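Local coordinates for GDSL-like protein (Roseburia intestinalis L1-82, PDB 6HFZ), which is an esterase that acts on acetylated mannans, helping a gut commensal strip acetyl groups from these plant polysaccharides, at residues Gln85-Ala93 with Thr234-Gln242. Residues are numbered along the deposited sequence; the frame is centred on the assembly and turned at random.
Sequences QFGVARAEA and TYEKSIRHQ
Ser238 OG meets Val88 CG1 and is gripped by two polar partners: it donates to Tyr235 O at 2.5 Å and accepts from a water that also donates to Gln85 O. As both donor and acceptor, a serine hydroxyl suits this place: it ties the start of strand 237-241 to the turn before it, while the water carries the link to helix 85-93. A second water joins Ala89 O to Arg240 N, 2.8 Å from each, where the helix kinks. Alanine suits this crossing: Ala89 CB lies 4.0 Å from Ser238 CB, and a small methyl lets helix and strand axes approach to 7.1 Å at 77°. Val88, the preceding residue, sets its two methyls against the turn, with CG2 3.4 Å from Tyr235 O; a branched, apolar side chain packs well beside that carbonyl.

Arg240 is long enough to reach past Ala89. Bent at chi3 (-64°), it lays one guanidinium face over Arg90 CB and CA, with Gln242 OE1 over the opposite face and Ala93 CB at the edge; NH1 comes to the edge of the Phe86 ring, 3.7 Å from CE1. One face of that ring carries Arg90 CD over its centre, while Arg90 NH1 forms a salt bridge with Asp94 and NH2 a hydrogen bond to Ala77 O, directing its charge away from Arg240. Gln85 NE2 lies obliquely 3.6 Å from Tyr235 CE2, amide and ring planes 74° apart; its OE1 is hydrogen-bonded to His116 and its NE2 to Thr334.

The contact joins the two domains: helix 84-96 of the SGNH-type hydrolase crosses strand 237-241, which pairs with strand 361-370, while strands 288-295 and 329-336 of the same β-sheet meet Phe86 and Gln85.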
# COMPACT_ATOMS: atom_id res chain seq x y z
N GLN A 85 2.68 4.54 2.50
CA GLN A 85 3.20 5.84 1.96
C GLN A 85 2.91 5.91 0.45
O GLN A 85 2.45 6.94 -0.04
CB GLN A 85 4.68 6.02 2.33
CG GLN A 85 5.26 7.36 1.93
CD GLN A 85 6.64 7.52 2.52
OE1 GLN A 85 7.18 6.60 3.14
NE2 GLN A 85 7.25 8.69 2.34
N PHE A 86 3.13 4.82 -0.29
CA PHE A 86 2.70 4.82 -1.70
C PHE A 86 1.17 4.80 -1.78
O PHE A 86 0.56 5.49 -2.60
CB PHE A 86 3.37 3.69 -2.45
CG PHE A 86 3.08 3.63 -3.93
CD1 PHE A 86 2.83 4.77 -4.68
CD2 PHE A 86 3.12 2.42 -4.59
CE1 PHE A 86 2.58 4.70 -6.05
CE2 PHE A 86 2.89 2.35 -5.96
CZ PHE A 86 2.62 3.49 -6.68
N GLY A 87 0.53 4.03 -0.88
CA GLY A 87 -0.95 3.93 -0.87
C GLY A 87 -1.68 5.27 -0.84
O GLY A 87 -2.65 5.48 -1.60
N VAL A 88 -1.27 6.17 0.04
CA VAL A 88 -1.96 7.48 0.14
C VAL A 88 -1.76 8.30 -1.13
O VAL A 88 -2.71 9.00 -1.57
CB VAL A 88 -1.59 8.25 1.44
CG1 VAL A 88 -0.13 8.60 1.44
CG2 VAL A 88 -2.47 9.48 1.65
N ALA A 89 -0.61 8.21 -1.78
CA ALA A 89 -0.30 8.97 -3.04
C ALA A 89 -1.01 8.38 -4.26
O ALA A 89 -1.18 9.12 -5.18
CB ALA A 89 1.18 8.95 -3.31
N ARG A 90 -1.30 7.07 -4.28
CA ARG A 90 -1.95 6.41 -5.41
C ARG A 90 -3.45 6.17 -5.16
O ARG A 90 -4.14 5.64 -6.04
CB ARG A 90 -1.22 5.12 -5.78
CG ARG A 90 -1.46 3.93 -4.85
CD ARG A 90 -0.42 2.87 -5.03
NE ARG A 90 -0.61 1.74 -4.14
CZ ARG A 90 -1.43 0.71 -4.31
NH1 ARG A 90 -2.27 0.71 -5.34
NH2 ARG A 90 -1.38 -0.32 -3.47
N ALA A 91 -3.95 6.54 -3.98
CA ALA A 91 -5.30 6.12 -3.58
C ALA A 91 -6.34 6.68 -4.56
O ALA A 91 -7.25 5.95 -4.97
CB ALA A 91 -5.60 6.53 -2.15
N GLU A 92 -6.20 7.94 -4.97
CA GLU A 92 -7.18 8.57 -5.89
C GLU A 92 -7.27 7.79 -7.22
O GLU A 92 -8.37 7.39 -7.65
CB GLU A 92 -6.79 10.03 -6.16
CG GLU A 92 -7.32 11.00 -5.13
CD GLU A 92 -8.84 11.05 -4.99
OE1 GLU A 92 -9.31 11.50 -3.91
OE2 GLU A 92 -9.57 10.65 -5.95
N ALA A 93 -6.12 7.59 -7.87
CA ALA A 93 -6.10 6.92 -9.17
C ALA A 93 -6.49 5.44 -9.09
O ALA A 93 -7.25 4.94 -9.91
CB ALA A 93 -4.74 7.04 -9.81
N THR A 234 0.94 14.75 7.99
CA THR A 234 1.49 15.54 6.88
C THR A 234 1.53 14.78 5.55
O THR A 234 2.18 15.26 4.61
CB THR A 234 2.84 16.14 7.28
OG1 THR A 234 3.84 15.16 7.44
CG2 THR A 234 2.76 16.95 8.56
N TYR A 235 0.91 13.59 5.46
CA TYR A 235 0.92 12.80 4.20
C TYR A 235 -0.49 12.70 3.59
O TYR A 235 -0.61 12.17 2.49
CB TYR A 235 1.55 11.41 4.39
CG TYR A 235 3.04 11.45 4.59
CD1 TYR A 235 3.57 11.57 5.86
CD2 TYR A 235 3.94 11.41 3.53
CE1 TYR A 235 4.93 11.61 6.07
CE2 TYR A 235 5.30 11.42 3.72
CZ TYR A 235 5.80 11.53 5.00
OH TYR A 235 7.14 11.60 5.24
N GLU A 236 -1.52 13.25 4.24
CA GLU A 236 -2.87 13.12 3.72
C GLU A 236 -3.01 13.70 2.31
O GLU A 236 -3.73 13.14 1.47
CB GLU A 236 -3.93 13.72 4.64
CG GLU A 236 -5.35 13.25 4.31
CD GLU A 236 -6.50 13.78 5.17
OE1 GLU A 236 -7.67 13.66 4.72
OE2 GLU A 236 -6.22 14.30 6.26
N LYS A 237 -2.37 14.84 2.05
CA LYS A 237 -2.22 15.32 0.70
C LYS A 237 -0.84 14.84 0.20
O LYS A 237 0.17 15.28 0.70
CB LYS A 237 -2.36 16.85 0.64
CG LYS A 237 -2.24 17.36 -0.78
CD LYS A 237 -2.62 18.81 -1.04
CE LYS A 237 -2.52 19.12 -2.53
NZ LYS A 237 -2.11 20.52 -2.77
N SER A 238 -0.84 13.90 -0.73
CA SER A 238 0.38 13.30 -1.27
C SER A 238 0.25 13.27 -2.79
O SER A 238 -0.63 12.60 -3.30
CB SER A 238 0.64 11.90 -0.73
OG SER A 238 1.09 11.90 0.63
N ILE A 239 1.07 14.08 -3.48
CA ILE A 239 0.89 14.28 -4.91
C ILE A 239 2.08 13.69 -5.66
O ILE A 239 3.18 14.10 -5.45
CB ILE A 239 0.71 15.79 -5.18
CG1 ILE A 239 -0.61 16.29 -4.60
CG2 ILE A 239 0.84 16.09 -6.67
CD1 ILE A 239 -1.83 15.65 -5.19
N ARG A 240 1.86 12.70 -6.53
CA ARG A 240 2.97 12.22 -7.34
C ARG A 240 3.23 13.19 -8.51
O ARG A 240 2.29 13.64 -9.17
CB ARG A 240 2.68 10.88 -8.00
CG ARG A 240 2.84 9.68 -7.11
CD ARG A 240 2.39 8.41 -7.83
NE ARG A 240 0.97 8.39 -8.19
CZ ARG A 240 0.39 7.34 -8.76
NH1 ARG A 240 1.09 6.25 -9.00
NH2 ARG A 240 -0.90 7.38 -9.05
N HIS A 241 4.50 13.45 -8.76
CA HIS A 241 5.00 14.22 -9.93
C HIS A 241 5.60 13.18 -10.88
O HIS A 241 6.62 12.54 -10.56
CB HIS A 241 5.99 15.31 -9.50
CG HIS A 241 5.38 16.33 -8.62
ND1 HIS A 241 4.96 17.58 -9.11
CD2 HIS A 241 5.04 16.30 -7.31
CE1 HIS A 241 4.44 18.27 -8.12
NE2 HIS A 241 4.46 17.52 -7.03
N GLN A 242 4.94 13.00 -12.02
CA GLN A 242 5.35 12.03 -13.02
C GLN A 242 5.47 12.75 -14.37
O GLN A 242 5.50 13.98 -14.40
CB GLN A 242 4.39 10.85 -13.02
CG GLN A 242 4.46 10.06 -11.72
CD GLN A 242 3.72 8.75 -11.71
OE1 GLN A 242 2.49 8.72 -11.63
NE2 GLN A 242 4.46 7.65 -11.76
O HOH W 1 3.08 9.74 0.23
O HOH W 2 -0.57 11.34 -6.70